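Long-range contacts in alpha-glucosidase YIHQ (Escherichia coli, PDB 5AEG), which hydrolyses sulfoquinovosyl diacylglycerides and simple sulfoquinovosides such as sulfoquinovosyl glycerol, releasing sulfoquinovose for breakdown through sulfoglycolysis: residues L9-F13 with G78-H82; D18-L22 with T31-D35; Q26-L30 with T190-Y194; A123-I129 with F139-G143; D230-L236 with F591-E595. All coordinates share one frame; numbering follows the deposited sequence.

Contact 1 (L9-F13 with G78-H82)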
# COMPACT_ATOMS: atom_id res chain seq x y z
N LEU A 9 22.10 -22.89 10.66
CA LEU A 9 21.22 -23.03 11.85
C LEU A 9 22.05 -23.52 13.05
O LEU A 9 22.51 -24.64 13.04
CB LEU A 9 20.13 -24.05 11.56
CG LEU A 9 18.89 -23.57 10.81
CD1 LEU A 9 18.71 -24.16 9.41
CD2 LEU A 9 17.67 -23.89 11.63
N ASP A 10 22.23 -22.71 14.08
CA ASP A 10 23.03 -23.03 15.25
C ASP A 10 22.13 -23.04 16.52
O ASP A 10 21.83 -22.00 17.19
CB ASP A 10 24.16 -21.99 15.36
CG ASP A 10 24.88 -22.03 16.67
OD1 ASP A 10 24.85 -23.09 17.32
OD2 ASP A 10 25.48 -21.01 17.09
N PHE A 11 21.73 -24.25 16.87
CA PHE A 11 20.85 -24.48 18.01
C PHE A 11 21.61 -24.99 19.23
O PHE A 11 22.08 -26.11 19.20
CB PHE A 11 19.78 -25.48 17.58
CG PHE A 11 18.69 -25.62 18.58
CD1 PHE A 11 17.60 -24.76 18.55
CD2 PHE A 11 18.78 -26.54 19.60
CE1 PHE A 11 16.61 -24.86 19.50
CE2 PHE A 11 17.79 -26.64 20.57
CZ PHE A 11 16.69 -25.81 20.51
N GLN A 12 21.71 -24.19 20.28
CA GLN A 12 22.40 -24.55 21.53
C GLN A 12 21.43 -24.73 22.77
O GLN A 12 20.79 -23.73 23.12
CB GLN A 12 23.43 -23.46 21.84
CG GLN A 12 24.48 -23.29 20.73
CD GLN A 12 25.45 -22.13 20.99
OE1 GLN A 12 25.05 -20.95 21.05
NE2 GLN A 12 26.73 -22.46 21.12
N PHE A 13 21.36 -25.94 23.41
CA PHE A 13 20.38 -26.34 24.55
C PHE A 13 20.94 -26.82 25.90
O PHE A 13 22.08 -26.53 26.24
CB PHE A 13 19.23 -27.33 24.17
CG PHE A 13 19.62 -28.49 23.27
CD1 PHE A 13 20.18 -28.29 22.02
CD2 PHE A 13 19.32 -29.80 23.63
CE1 PHE A 13 20.49 -29.34 21.18
CE2 PHE A 13 19.63 -30.87 22.80
CZ PHE A 13 20.22 -30.64 21.57
N GLY A 78 15.16 -30.71 11.09
CA GLY A 78 15.94 -29.87 12.00
C GLY A 78 15.67 -30.22 13.46
O GLY A 78 16.21 -31.23 13.96
N TRP A 79 14.80 -29.43 14.11
CA TRP A 79 14.51 -29.59 15.52
C TRP A 79 13.05 -29.47 15.81
O TRP A 79 12.33 -28.71 15.16
CB TRP A 79 15.23 -28.57 16.36
CG TRP A 79 16.69 -28.76 16.47
CD1 TRP A 79 17.38 -29.48 17.42
CD2 TRP A 79 17.67 -28.21 15.60
NE1 TRP A 79 18.73 -29.38 17.21
CE2 TRP A 79 18.94 -28.62 16.09
CE3 TRP A 79 17.61 -27.41 14.46
CZ2 TRP A 79 20.13 -28.24 15.48
CZ3 TRP A 79 18.80 -27.03 13.85
CH2 TRP A 79 20.05 -27.45 14.37
N LEU A 80 12.63 -30.17 16.84
CA LEU A 80 11.25 -30.12 17.36
C LEU A 80 11.31 -29.77 18.82
O LEU A 80 11.92 -30.50 19.61
CB LEU A 80 10.52 -31.42 17.10
CG LEU A 80 9.08 -31.51 17.65
CD1 LEU A 80 8.16 -30.50 16.99
CD2 LEU A 80 8.55 -32.92 17.44
N ILE A 81 10.76 -28.59 19.19
CA ILE A 81 10.64 -28.15 20.57
C ILE A 81 9.21 -28.36 21.09
O ILE A 81 8.23 -27.88 20.49
CB ILE A 81 11.09 -26.71 20.75
CG1 ILE A 81 12.44 -26.55 20.07
CG2 ILE A 81 11.17 -26.39 22.19
CD1 ILE A 81 13.09 -25.21 20.24
N HIS A 82 9.12 -29.17 22.14
CA HIS A 82 7.88 -29.32 22.89
C HIS A 82 7.83 -28.31 23.99
O HIS A 82 8.58 -28.40 24.96
CB HIS A 82 7.75 -30.71 23.48
CG HIS A 82 7.63 -31.78 22.47
ND1 HIS A 82 6.42 -32.25 22.03
CD2 HIS A 82 8.59 -32.51 21.83
CE1 HIS A 82 6.62 -33.21 21.13
NE2 HIS A 82 7.93 -33.39 21.01

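Contact 2 (D18-L22 with T31-D35)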
# COMPACT_ATOMS: atom_id res chain seq x y z
N ASP A 18 14.39 -26.30 30.38
CA ASP A 18 15.70 -25.66 30.54
C ASP A 18 15.93 -24.65 29.36
O ASP A 18 15.04 -24.48 28.53
CB ASP A 18 16.80 -26.74 30.66
CG ASP A 18 18.17 -26.17 31.10
OD1 ASP A 18 18.21 -25.27 31.98
OD2 ASP A 18 19.20 -26.60 30.51
N SER A 19 17.11 -24.00 29.29
CA SER A 19 17.38 -22.92 28.34
C SER A 19 17.93 -23.29 26.92
O SER A 19 18.61 -24.30 26.74
CB SER A 19 18.28 -21.90 29.01
OG SER A 19 19.59 -22.20 28.66
N PHE A 20 17.61 -22.48 25.91
CA PHE A 20 18.15 -22.65 24.53
C PHE A 20 18.35 -21.32 23.76
O PHE A 20 17.81 -20.28 24.19
CB PHE A 20 17.35 -23.67 23.72
CG PHE A 20 15.99 -23.23 23.25
CD1 PHE A 20 15.85 -22.39 22.14
CD2 PHE A 20 14.83 -23.70 23.86
CE1 PHE A 20 14.60 -22.02 21.68
CE2 PHE A 20 13.58 -23.32 23.41
CZ PHE A 20 13.47 -22.47 22.32
N THR A 21 19.10 -21.39 22.64
CA THR A 21 19.31 -20.25 21.71
C THR A 21 19.30 -20.79 20.33
O THR A 21 19.60 -21.97 20.12
CB THR A 21 20.57 -19.41 21.94
OG1 THR A 21 21.76 -20.20 21.82
CG2 THR A 21 20.53 -18.69 23.25
N LEU A 22 18.80 -20.00 19.37
CA LEU A 22 18.81 -20.40 18.01
C LEU A 22 19.42 -19.17 17.27
O LEU A 22 18.86 -18.03 17.40
CB LEU A 22 17.42 -20.67 17.49
CG LEU A 22 17.29 -20.83 15.97
CD1 LEU A 22 17.98 -22.09 15.43
CD2 LEU A 22 15.83 -20.84 15.57
N THR A 31 15.80 -16.88 22.10
CA THR A 31 16.39 -17.31 23.36
C THR A 31 15.24 -17.60 24.30
O THR A 31 14.25 -16.90 24.27
CB THR A 31 17.15 -16.23 24.08
OG1 THR A 31 16.24 -15.16 24.28
CG2 THR A 31 18.22 -15.76 23.24
N HIS A 32 15.39 -18.63 25.11
CA HIS A 32 14.33 -19.15 25.99
C HIS A 32 14.98 -19.71 27.24
O HIS A 32 15.90 -20.51 27.13
CB HIS A 32 13.62 -20.32 25.33
CG HIS A 32 12.62 -20.99 26.22
ND1 HIS A 32 11.31 -20.54 26.34
CD2 HIS A 32 12.70 -22.09 27.01
CE1 HIS A 32 10.65 -21.31 27.18
NE2 HIS A 32 11.46 -22.26 27.60
N SER A 33 14.50 -19.33 28.39
CA SER A 33 14.74 -20.13 29.58
C SER A 33 13.46 -20.16 30.37
O SER A 33 12.46 -19.45 30.02
CB SER A 33 15.82 -19.48 30.43
OG SER A 33 15.37 -18.20 30.85
N LYS A 34 13.48 -20.97 31.44
CA LYS A 34 12.35 -21.05 32.38
C LYS A 34 12.04 -19.70 32.90
O LYS A 34 10.91 -19.32 32.95
CB LYS A 34 12.62 -22.00 33.57
CG LYS A 34 11.85 -23.31 33.53
CD LYS A 34 11.28 -23.66 34.92
CE LYS A 34 10.82 -25.12 35.03
NZ LYS A 34 9.39 -25.36 35.41
N ASP A 35 13.07 -18.91 33.16
CA ASP A 35 12.92 -17.51 33.68
C ASP A 35 12.59 -16.46 32.65
O ASP A 35 12.01 -15.43 33.03
CB ASP A 35 14.22 -17.04 34.33
CG ASP A 35 14.77 -18.05 35.31
OD1 ASP A 35 14.28 -18.04 36.46
OD2 ASP A 35 15.62 -18.88 34.88
O HOH W 1 16.07 -22.92 32.00

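Contact 3 (Q26-L30 with T190-Y194)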
# COMPACT_ATOMS: atom_id res chain seq x y z
N GLN A 26 24.25 -16.48 12.00
CA GLN A 26 24.74 -15.67 13.14
C GLN A 26 23.84 -14.65 13.74
O GLN A 26 24.24 -14.02 14.72
CB GLN A 26 26.09 -15.00 12.87
CG GLN A 26 27.21 -15.97 13.10
CD GLN A 26 28.02 -16.03 11.88
OE1 GLN A 26 29.00 -15.28 11.75
NE2 GLN A 26 27.58 -16.84 10.91
N ARG A 27 22.62 -14.47 13.23
CA ARG A 27 21.69 -13.59 13.95
C ARG A 27 21.00 -14.41 15.07
O ARG A 27 20.50 -15.48 14.81
CB ARG A 27 20.56 -13.20 12.94
CG ARG A 27 20.92 -12.16 11.92
CD ARG A 27 21.93 -12.56 10.89
NE ARG A 27 21.93 -11.64 9.74
CZ ARG A 27 22.63 -11.81 8.61
NH1 ARG A 27 23.42 -12.86 8.45
NH2 ARG A 27 22.49 -10.95 7.62
N LEU A 28 20.98 -13.89 16.26
CA LEU A 28 20.29 -14.50 17.33
C LEU A 28 18.77 -14.25 17.10
O LEU A 28 18.35 -13.12 17.13
CB LEU A 28 20.70 -13.84 18.63
CG LEU A 28 20.01 -14.33 19.91
CD1 LEU A 28 20.29 -15.81 20.09
CD2 LEU A 28 20.35 -13.58 21.15
N ILE A 29 18.02 -15.31 16.85
CA ILE A 29 16.56 -15.30 16.54
C ILE A 29 15.68 -15.61 17.76
O ILE A 29 14.73 -14.84 18.02
CB ILE A 29 16.22 -16.25 15.36
CG1 ILE A 29 16.90 -15.82 14.03
CG2 ILE A 29 14.73 -16.30 15.06
CD1 ILE A 29 16.63 -14.41 13.47
N LEU A 30 16.01 -16.68 18.53
CA LEU A 30 15.25 -17.09 19.74
C LEU A 30 16.17 -17.36 20.92
O LEU A 30 17.26 -17.94 20.72
CB LEU A 30 14.49 -18.38 19.48
CG LEU A 30 13.56 -18.50 18.31
CD1 LEU A 30 13.06 -19.93 18.12
CD2 LEU A 30 12.35 -17.58 18.52
N THR A 190 17.45 -4.28 10.64
CA THR A 190 18.82 -3.87 10.31
C THR A 190 19.91 -4.90 10.70
O THR A 190 21.05 -4.65 10.39
CB THR A 190 19.15 -2.48 10.80
OG1 THR A 190 18.94 -2.33 12.20
CG2 THR A 190 18.29 -1.42 9.99
N GLN A 191 19.53 -6.04 11.32
CA GLN A 191 20.41 -7.26 11.33
C GLN A 191 20.42 -7.95 9.99
O GLN A 191 20.96 -9.01 9.83
CB GLN A 191 19.94 -8.18 12.43
CG GLN A 191 20.12 -7.53 13.80
CD GLN A 191 20.07 -8.54 14.97
OE1 GLN A 191 20.52 -9.64 14.85
NE2 GLN A 191 19.45 -8.16 16.06
N LYS A 192 19.73 -7.34 8.98
CA LYS A 192 19.71 -7.77 7.62
C LYS A 192 19.04 -9.13 7.40
O LYS A 192 19.63 -10.11 6.85
CB LYS A 192 21.11 -7.66 6.97
CG LYS A 192 21.51 -6.23 6.70
CD LYS A 192 22.87 -6.14 6.00
CE LYS A 192 23.26 -4.70 5.74
NZ LYS A 192 24.57 -4.71 5.01
N TYR A 193 17.80 -9.24 7.89
CA TYR A 193 16.96 -10.35 7.60
C TYR A 193 15.56 -9.79 7.40
O TYR A 193 15.29 -8.67 7.85
CB TYR A 193 16.95 -11.38 8.70
CG TYR A 193 16.31 -10.98 10.02
CD1 TYR A 193 14.92 -11.05 10.20
CD2 TYR A 193 17.07 -10.56 11.10
CE1 TYR A 193 14.34 -10.70 11.43
CE2 TYR A 193 16.49 -10.26 12.34
CZ TYR A 193 15.08 -10.32 12.46
OH TYR A 193 14.45 -9.94 13.67
N TYR A 194 14.72 -10.60 6.83
CA TYR A 194 13.27 -10.31 6.84
C TYR A 194 12.61 -11.42 7.53
O TYR A 194 13.11 -12.58 7.53
CB TYR A 194 12.72 -10.22 5.40
CG TYR A 194 12.61 -11.50 4.51
CD1 TYR A 194 11.66 -12.49 4.77
CD2 TYR A 194 13.42 -11.69 3.39
CE1 TYR A 194 11.60 -13.64 3.98
CE2 TYR A 194 13.33 -12.85 2.60
CZ TYR A 194 12.45 -13.83 2.92
OH TYR A 194 12.28 -15.01 2.19
O HOH W 2 19.27 -10.24 18.19
O HOH W 3 18.34 -11.31 15.18
O HOH W 4 21.77 -11.13 16.78

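Contact 4 (A123-I129 with F139-G143)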
# COMPACT_ATOMS: atom_id res chain seq x y z
N ALA A 123 16.20 -9.38 19.90
CA ALA A 123 16.65 -8.21 19.20
C ALA A 123 17.72 -7.46 19.92
O ALA A 123 17.92 -7.67 21.09
CB ALA A 123 15.45 -7.26 19.02
N GLN A 124 18.29 -6.43 19.24
CA GLN A 124 19.25 -5.50 19.89
C GLN A 124 18.69 -4.11 19.98
O GLN A 124 17.96 -3.69 19.08
CB GLN A 124 20.56 -5.41 19.12
CG GLN A 124 21.29 -6.73 18.88
CD GLN A 124 22.31 -6.63 17.69
OE1 GLN A 124 22.19 -5.78 16.69
NE2 GLN A 124 23.32 -7.48 17.77
N PRO A 125 19.02 -3.36 21.02
CA PRO A 125 18.46 -2.04 21.18
C PRO A 125 18.67 -1.11 19.99
O PRO A 125 17.82 -0.30 19.75
CB PRO A 125 19.17 -1.49 22.42
CG PRO A 125 19.45 -2.72 23.21
CD PRO A 125 19.86 -3.71 22.19
N GLU A 126 19.78 -1.23 19.28
CA GLU A 126 20.08 -0.35 18.11
C GLU A 126 19.34 -0.71 16.79
O GLU A 126 19.40 0.05 15.81
CB GLU A 126 21.57 -0.34 17.80
CG GLU A 126 22.11 -1.68 17.42
CD GLU A 126 22.67 -2.52 18.65
OE1 GLU A 126 22.30 -2.30 19.86
OE2 GLU A 126 23.48 -3.41 18.37
N ASP A 127 18.67 -1.84 16.73
CA ASP A 127 18.12 -2.27 15.48
C ASP A 127 16.99 -1.31 15.03
O ASP A 127 16.21 -0.87 15.85
CB ASP A 127 17.52 -3.67 15.58
CG ASP A 127 18.55 -4.76 15.91
OD1 ASP A 127 19.76 -4.57 15.67
OD2 ASP A 127 18.10 -5.86 16.29
N HIS A 128 16.88 -1.06 13.73
CA HIS A 128 15.66 -0.47 13.15
C HIS A 128 14.87 -1.53 12.48
O HIS A 128 15.39 -2.62 12.10
CB HIS A 128 16.01 0.68 12.15
CG HIS A 128 16.93 1.70 12.73
ND1 HIS A 128 16.50 2.76 13.50
CD2 HIS A 128 18.30 1.79 12.71
CE1 HIS A 128 17.54 3.50 13.88
NE2 HIS A 128 18.64 2.91 13.44
N ILE A 129 13.59 -1.21 12.19
CA ILE A 129 12.68 -2.15 11.64
C ILE A 129 11.84 -1.40 10.57
O ILE A 129 11.33 -0.29 10.85
CB ILE A 129 11.75 -2.68 12.74
CG1 ILE A 129 12.48 -3.55 13.81
CG2 ILE A 129 10.65 -3.51 12.13
CD1 ILE A 129 12.99 -4.87 13.22
N PHE A 139 8.18 5.17 9.31
CA PHE A 139 8.84 4.26 8.38
C PHE A 139 9.63 3.31 9.25
O PHE A 139 9.33 2.09 9.28
CB PHE A 139 9.70 5.03 7.34
CG PHE A 139 10.52 4.15 6.44
CD1 PHE A 139 10.03 2.93 5.92
CD2 PHE A 139 11.84 4.55 6.12
CE1 PHE A 139 10.83 2.09 5.14
CE2 PHE A 139 12.63 3.74 5.32
CZ PHE A 139 12.11 2.52 4.80
N ASP A 140 10.68 3.82 9.93
CA ASP A 140 11.29 3.02 11.02
C ASP A 140 10.20 2.75 12.02
O ASP A 140 9.66 3.68 12.61
CB ASP A 140 12.39 3.78 11.68
CG ASP A 140 13.12 2.99 12.79
OD1 ASP A 140 12.93 1.80 13.00
OD2 ASP A 140 13.93 3.63 13.44
N LEU A 141 9.88 1.48 12.27
CA LEU A 141 8.82 1.12 13.21
C LEU A 141 9.27 0.89 14.65
O LEU A 141 8.45 0.68 15.61
CB LEU A 141 8.16 -0.18 12.69
CG LEU A 141 7.66 -0.22 11.26
CD1 LEU A 141 7.03 -1.52 10.87
CD2 LEU A 141 6.73 0.91 10.98
N ARG A 142 10.57 0.92 14.87
CA ARG A 142 11.09 0.68 16.27
C ARG A 142 10.62 1.63 17.31
O ARG A 142 10.56 2.81 17.08
CB ARG A 142 12.65 0.58 16.27
CG ARG A 142 13.15 -0.24 17.48
CD ARG A 142 13.07 -1.72 17.21
NE ARG A 142 13.29 -2.55 18.38
CZ ARG A 142 14.50 -2.84 18.86
NH1 ARG A 142 15.59 -2.35 18.27
NH2 ARG A 142 14.60 -3.65 19.92
N GLY A 143 10.22 1.11 18.47
CA GLY A 143 9.68 1.94 19.50
C GLY A 143 8.16 1.84 19.67
O GLY A 143 7.65 2.29 20.65

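Contact 5 (D230-L236 with F591-E595)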
# COMPACT_ATOMS: atom_id res chain seq x y z
N ASP A 230 23.42 -10.05 2.65
CA ASP A 230 24.57 -9.19 2.84
C ASP A 230 24.29 -7.74 2.63
O ASP A 230 24.94 -6.88 3.32
CB ASP A 230 25.72 -9.60 1.89
CG ASP A 230 26.42 -10.90 2.36
OD1 ASP A 230 26.24 -11.25 3.58
OD2 ASP A 230 27.08 -11.55 1.51
N THR A 231 23.29 -7.46 1.79
CA THR A 231 22.85 -6.07 1.53
C THR A 231 21.30 -6.00 1.53
O THR A 231 20.62 -6.99 1.28
CB THR A 231 23.30 -5.58 0.16
OG1 THR A 231 22.70 -6.38 -0.84
CG2 THR A 231 24.85 -5.66 -0.02
N TYR A 232 20.79 -4.81 1.75
CA TYR A 232 19.30 -4.61 1.64
C TYR A 232 18.80 -4.88 0.28
O TYR A 232 17.71 -5.46 0.11
CB TYR A 232 18.85 -3.18 2.14
CG TYR A 232 19.16 -3.03 3.56
CD1 TYR A 232 18.40 -3.70 4.54
CD2 TYR A 232 20.23 -2.27 3.98
CE1 TYR A 232 18.74 -3.64 5.89
CE2 TYR A 232 20.56 -2.19 5.31
CZ TYR A 232 19.81 -2.87 6.27
OH TYR A 232 20.22 -2.81 7.56
N ILE A 233 19.56 -4.45 -0.75
CA ILE A 233 19.17 -4.73 -2.09
C ILE A 233 19.00 -6.23 -2.37
O ILE A 233 18.04 -6.67 -3.04
CB ILE A 233 20.19 -4.06 -3.08
CG1 ILE A 233 19.94 -2.55 -3.09
CG2 ILE A 233 20.11 -4.65 -4.46
CD1 ILE A 233 21.00 -1.78 -3.81
N SER A 234 19.97 -7.02 -1.88
CA SER A 234 19.87 -8.48 -2.01
C SER A 234 18.66 -9.02 -1.20
O SER A 234 17.98 -9.90 -1.61
CB SER A 234 21.20 -9.16 -1.51
OG SER A 234 21.02 -10.55 -1.67
N LEU A 235 18.50 -8.45 -0.02
CA LEU A 235 17.38 -8.84 0.84
C LEU A 235 16.03 -8.67 0.11
O LEU A 235 15.20 -9.57 0.13
CB LEU A 235 17.48 -8.15 2.16
CG LEU A 235 16.52 -8.71 3.21
CD1 LEU A 235 16.92 -10.15 3.59
CD2 LEU A 235 16.49 -7.82 4.42
N LEU A 236 15.88 -7.58 -0.64
CA LEU A 236 14.62 -7.30 -1.34
C LEU A 236 14.42 -8.17 -2.53
O LEU A 236 13.31 -8.57 -2.85
CB LEU A 236 14.48 -5.76 -1.71
CG LEU A 236 14.39 -4.80 -0.51
CD1 LEU A 236 14.23 -3.42 -1.05
CD2 LEU A 236 13.21 -5.08 0.39
N PHE A 591 19.15 4.27 2.62
CA PHE A 591 20.06 3.25 3.16
C PHE A 591 20.19 2.08 2.21
O PHE A 591 21.11 1.33 2.38
CB PHE A 591 19.73 2.88 4.60
CG PHE A 591 18.35 2.31 4.79
CD1 PHE A 591 18.04 1.04 4.38
CD2 PHE A 591 17.40 3.06 5.37
CE1 PHE A 591 16.76 0.51 4.60
CE2 PHE A 591 16.11 2.57 5.56
CZ PHE A 591 15.81 1.29 5.21
N LEU A 592 19.37 1.96 1.16
CA LEU A 592 19.63 0.95 0.16
C LEU A 592 20.99 1.20 -0.56
O LEU A 592 21.63 0.22 -1.02
CB LEU A 592 18.59 0.85 -0.91
CG LEU A 592 17.17 0.40 -0.55
CD1 LEU A 592 16.37 0.05 -1.78
CD2 LEU A 592 17.16 -0.68 0.47
N HIS A 593 21.36 2.47 -0.67
CA HIS A 593 22.60 2.85 -1.40
C HIS A 593 23.65 3.48 -0.55
O HIS A 593 24.74 3.68 -1.06
CB HIS A 593 22.29 3.70 -2.63
CG HIS A 593 21.47 3.01 -3.62
ND1 HIS A 593 21.90 1.84 -4.26
CD2 HIS A 593 20.20 3.24 -4.06
CE1 HIS A 593 20.94 1.43 -5.08
NE2 HIS A 593 19.91 2.27 -4.98
N TYR A 594 23.35 3.89 0.69
CA TYR A 594 24.25 4.59 1.62
C TYR A 594 24.17 3.80 2.94
O TYR A 594 23.92 4.34 3.97
CB TYR A 594 23.89 6.12 1.79
CG TYR A 594 23.99 6.80 0.45
CD1 TYR A 594 25.23 7.31 -0.01
CD2 TYR A 594 22.91 6.83 -0.43
CE1 TYR A 594 25.37 7.80 -1.32
CE2 TYR A 594 23.02 7.38 -1.73
CZ TYR A 594 24.24 7.92 -2.15
OH TYR A 594 24.44 8.37 -3.43
N GLU A 595 24.45 2.50 2.88
CA GLU A 595 24.27 1.60 4.04
C GLU A 595 25.06 1.95 5.24
O GLU A 595 24.58 1.72 6.36
CB GLU A 595 24.61 0.13 3.67
CG GLU A 595 23.55 -0.59 2.88
CD GLU A 595 23.78 -2.09 2.86
OE1 GLU A 595 24.72 -2.57 3.58
OE2 GLU A 595 22.99 -2.81 2.21
O HOH W 5 21.78 -2.29 -0.19

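Contact 1 (L9-F13 with G78-H82)
Trp79 lays its indole across the side chain of Phe11, and these two residues carry most of the surface buried between the segments. The phenyl ring of Phe11 stacks face to face on the five-membered ring of the indole, with 4.4 Å between centroids and planes 27° apart. A step back along the same side chain, CB of Phe11 sits over the six-membered ring as a CH-pi contact, 3.6 Å from the centroid of that Trp79 ring. Phe11 is placed this way because its CG stands anti to the backbone N (chi1 -170°), which lets CB and ring share one indole face. Leu9 continues the row, its CB 4.0 Å from CZ3 of Trp79. No hydrogen bond links the segments: strand 9-12 belongs to a small three-stranded antiparallel sheet, strand 79-85 to the beta framework of the galactose mutarotase-like N-terminal domain, and the two sheets pack side chain to side chain, the short strand axes 10.7 Å apart at 38°. An alanine in place of Trp79 would probably leave one face of the Phe11 ring without its stacking partner and open a gap beside Leu9. Farther along, CD1 of Ile81 closes on the far end of the phenyl ring, 3.6 Å from CE1 of Phe11. Val72 touches both Phe11 and Trp79, and Phe20 brings its ring against that of Phe11.

Contact 2 (D18-L22 with T31-D35)
Two backbone hydrogen bonds tie Phe20 to His32: Phe20 N donates to His32 O at 2.9 Å, and His32 N returns the bond to Phe20 O at 3.1 Å. The two residues therefore form an antiparallel hydrogen-bonded pair, followed by Thr21 and Thr31 as a non-hydrogen-bonded one. Alpha hydrogens add to the ladder, with Ser19 CA 3.1 Å from His32 O and Thr31 CA 3.4 Å from Phe20 O. Beyond the paired residues, a water donates to Asp18 OD1 and accepts from Lys34 N, although Asp18 is poorly ordered.

Side chains pack on both faces of the pair. On the face of Phe20 and His32, CB of His32 sits over the phenyl ring, 3.8 Å from the Phe20 centroid. The two rings are nearly parallel, at 22°, but slid apart enough that they barely overlap. His32 CG points anti to the backbone N (chi1 174°), carrying the imidazole past the phenyl ring to where NE2 hydrogen-bonds Thr68 O and the ring meets Phe83 edge-to-face. On the other face, the methyls of Thr21 and Thr31 touch, CG2 to CG2, at 3.7 Å. Ser19 CB and Ser33 CB meet at the same distance beyond the last bridge, and Ser33 OG turns to Asn36 N. This is a beta hairpin of strands 20-24 and 27-32, two of the three strands of the small antiparallel sheet near the N-terminus.

Contact 3 (Q26-L30 with T190-Y194)
Arg27 and Gln191 have the nearest CA atoms, 7.0 Å apart, too far for strand pairing, so the joining is done by side chains reaching backbone atoms, directly or through water. Strand 27-32 carries a classic beta bulge, Ile29 and Leu30 both facing Leu22, while 190-192 form the turn leading into strand 193-197. The Arg27 chain bends at the second torsion (chi2 67°), bringing NE to Gln191 O at 2.8 Å, almost in line with the carbonyl bond and in the guanidinium plane. NH2 adds two weak bonds, to Lys192 O at 3.1 Å and to Gln191 O, and NH1 turns back to Gln25 O.

The Gln191 side chain runs past Arg27 in the opposite direction and meets Leu28 through water. One water donates to both Leu28 O and Gln191 OE1; a second accepts from Leu28 N, at 2.9 Å, and donates to that same OE1. A third accepts from Gln191 NE2 and donates to Leu28 O; NE2 also bonds to Asp127 OD2. Farther along the strand, CD1 of Ile29 rests over one face of the Tyr193 ring, 4.3 Å from its CE2.

A methionine in place of Arg27 would probably leave the carbonyls of Gln191 and Lys192 without these donors and free the turn to shift. With a cation answered by neutral carbonyls, the join rests on directed hydrogen bonds rather than a salt bridge.

Contact 4 (A123-I129 with F139-G143)
Arg142 lays its guanidinium into the beta turn of Gln124 to Asp127, where NH1 alone holds two carbonyls: Gln124 O at 2.8 Å and Asp127 O at 2.9 Å. Both acceptors lie near the guanidinium plane. The chain gets there by a bend at the second torsion (chi2 82°), its CD passing CG1 of Ile129 at 3.9 Å on the way. A second polar centre is Asp140. Its OD2 accepts a hydrogen bond from His128 ND1 at 2.7 Å; the acceptor lies near the imidazole plane, whereas the donor stands 47° above the carboxylate plane. OD1 accepts from Ile129 N at 3.2 Å. Next to it the backbones join directly, Leu141 N to Ile129 O at 2.7 Å, nearly straight, and CB of Leu141 packs against CG2 of Ile129.

Both gripping groups are themselves positioned by a second set of bonds. Asp140 OD1 also accepts from Arg142 N, making an Asx turn, and the two donors arrive from opposite faces of the carboxylate. The type I turn is closed by Asp127 N to Gln124 O, reinforced by Gln124 N to Asp127 OD2 at 3.0 Å, and Asp127 OD2 has a further donor in Gln191 NE2. Arg142 NH2 goes on to Ala209 O and Pro210 O.

These bonds join the loops on either side of strand 129-133 in the mutarotase-like domain. The positive charge of Arg142 is met largely by carbonyl oxygens, while the Asp140 carboxylate gathers N-H groups and would probably favour the doubly protonated, cationic form of His128.

Contact 5 (D230-L236 with F591-E595)
Phe591 turns its edge to one face of the Tyr232 ring, CD1 of Phe591 lying over that face 4.0 Å from CD2 of Tyr232. The pair is T-shaped, with planes at 70° and centroids 5.3 Å apart. Glu595 brings its carboxylate obliquely against the same tyrosine, OE2 coming 3.3 Å from Tyr232 CD2. Phe591 itself is stacked on Tyr601.

The setting is the capped start of helix 232-243, packed on a loop of the family 31 C-terminal domain. Thr231 is the N-cap: its OG1, placed between backbone N and carbonyl carbon (chi1 62°), accepts from Ser234 N at 3.0 Å. Glu595 then takes the N-H of the first helical residue, Tyr232, from outside, with N to OE2 at 3.0 Å and nearly along the C-O axis of the carboxylate. A negative group beside a helix N-terminus is likely to be stabilised by the helix dipole, and the other oxygen, OE1, makes a salt bridge with Lys192 NZ while OE2 serves the helix start.

Leucine and isoleucine complete the packing. CD2 of Leu592 presses on CB of Tyr232 at 3.4 Å, while CD1 of that leucine meets CD1 of Leu236 one helical turn on. Ile233, next in the helix, sends its CD1 to CE1 of His593 at 3.5 Å; the imidazole is held at NE2 by Arg588. Between helix and loop sits one water, which accepts from Ile233 N and donates to Glu595 OE2 and to Leu592 O, the last at 2.6 Å.

How the contacts relate
The five contacts run from the far N-terminal end of the molecule inward. Contacts 1 and 2 have centres about 11 Å apart and share the small three-stranded sheet, contact 2 nested in the loop that contact 1 closes. Strand 27-32 carries on from contact 2 into contact 3, about 17 Å away between centres, where the sheet again meets the mutarotase-like domain. Contact 4, nested within the loop closed by contact 3, bonds to it through Gln191 with Asp127 and Thr190 with His128. Contact 5 follows in series, linked to contact 3 by the Lys192–Glu595 salt bridge and to contact 4 by Phe139 on Phe591. The chain of contacts thus joins the N-terminal sheet to the C-terminal domain.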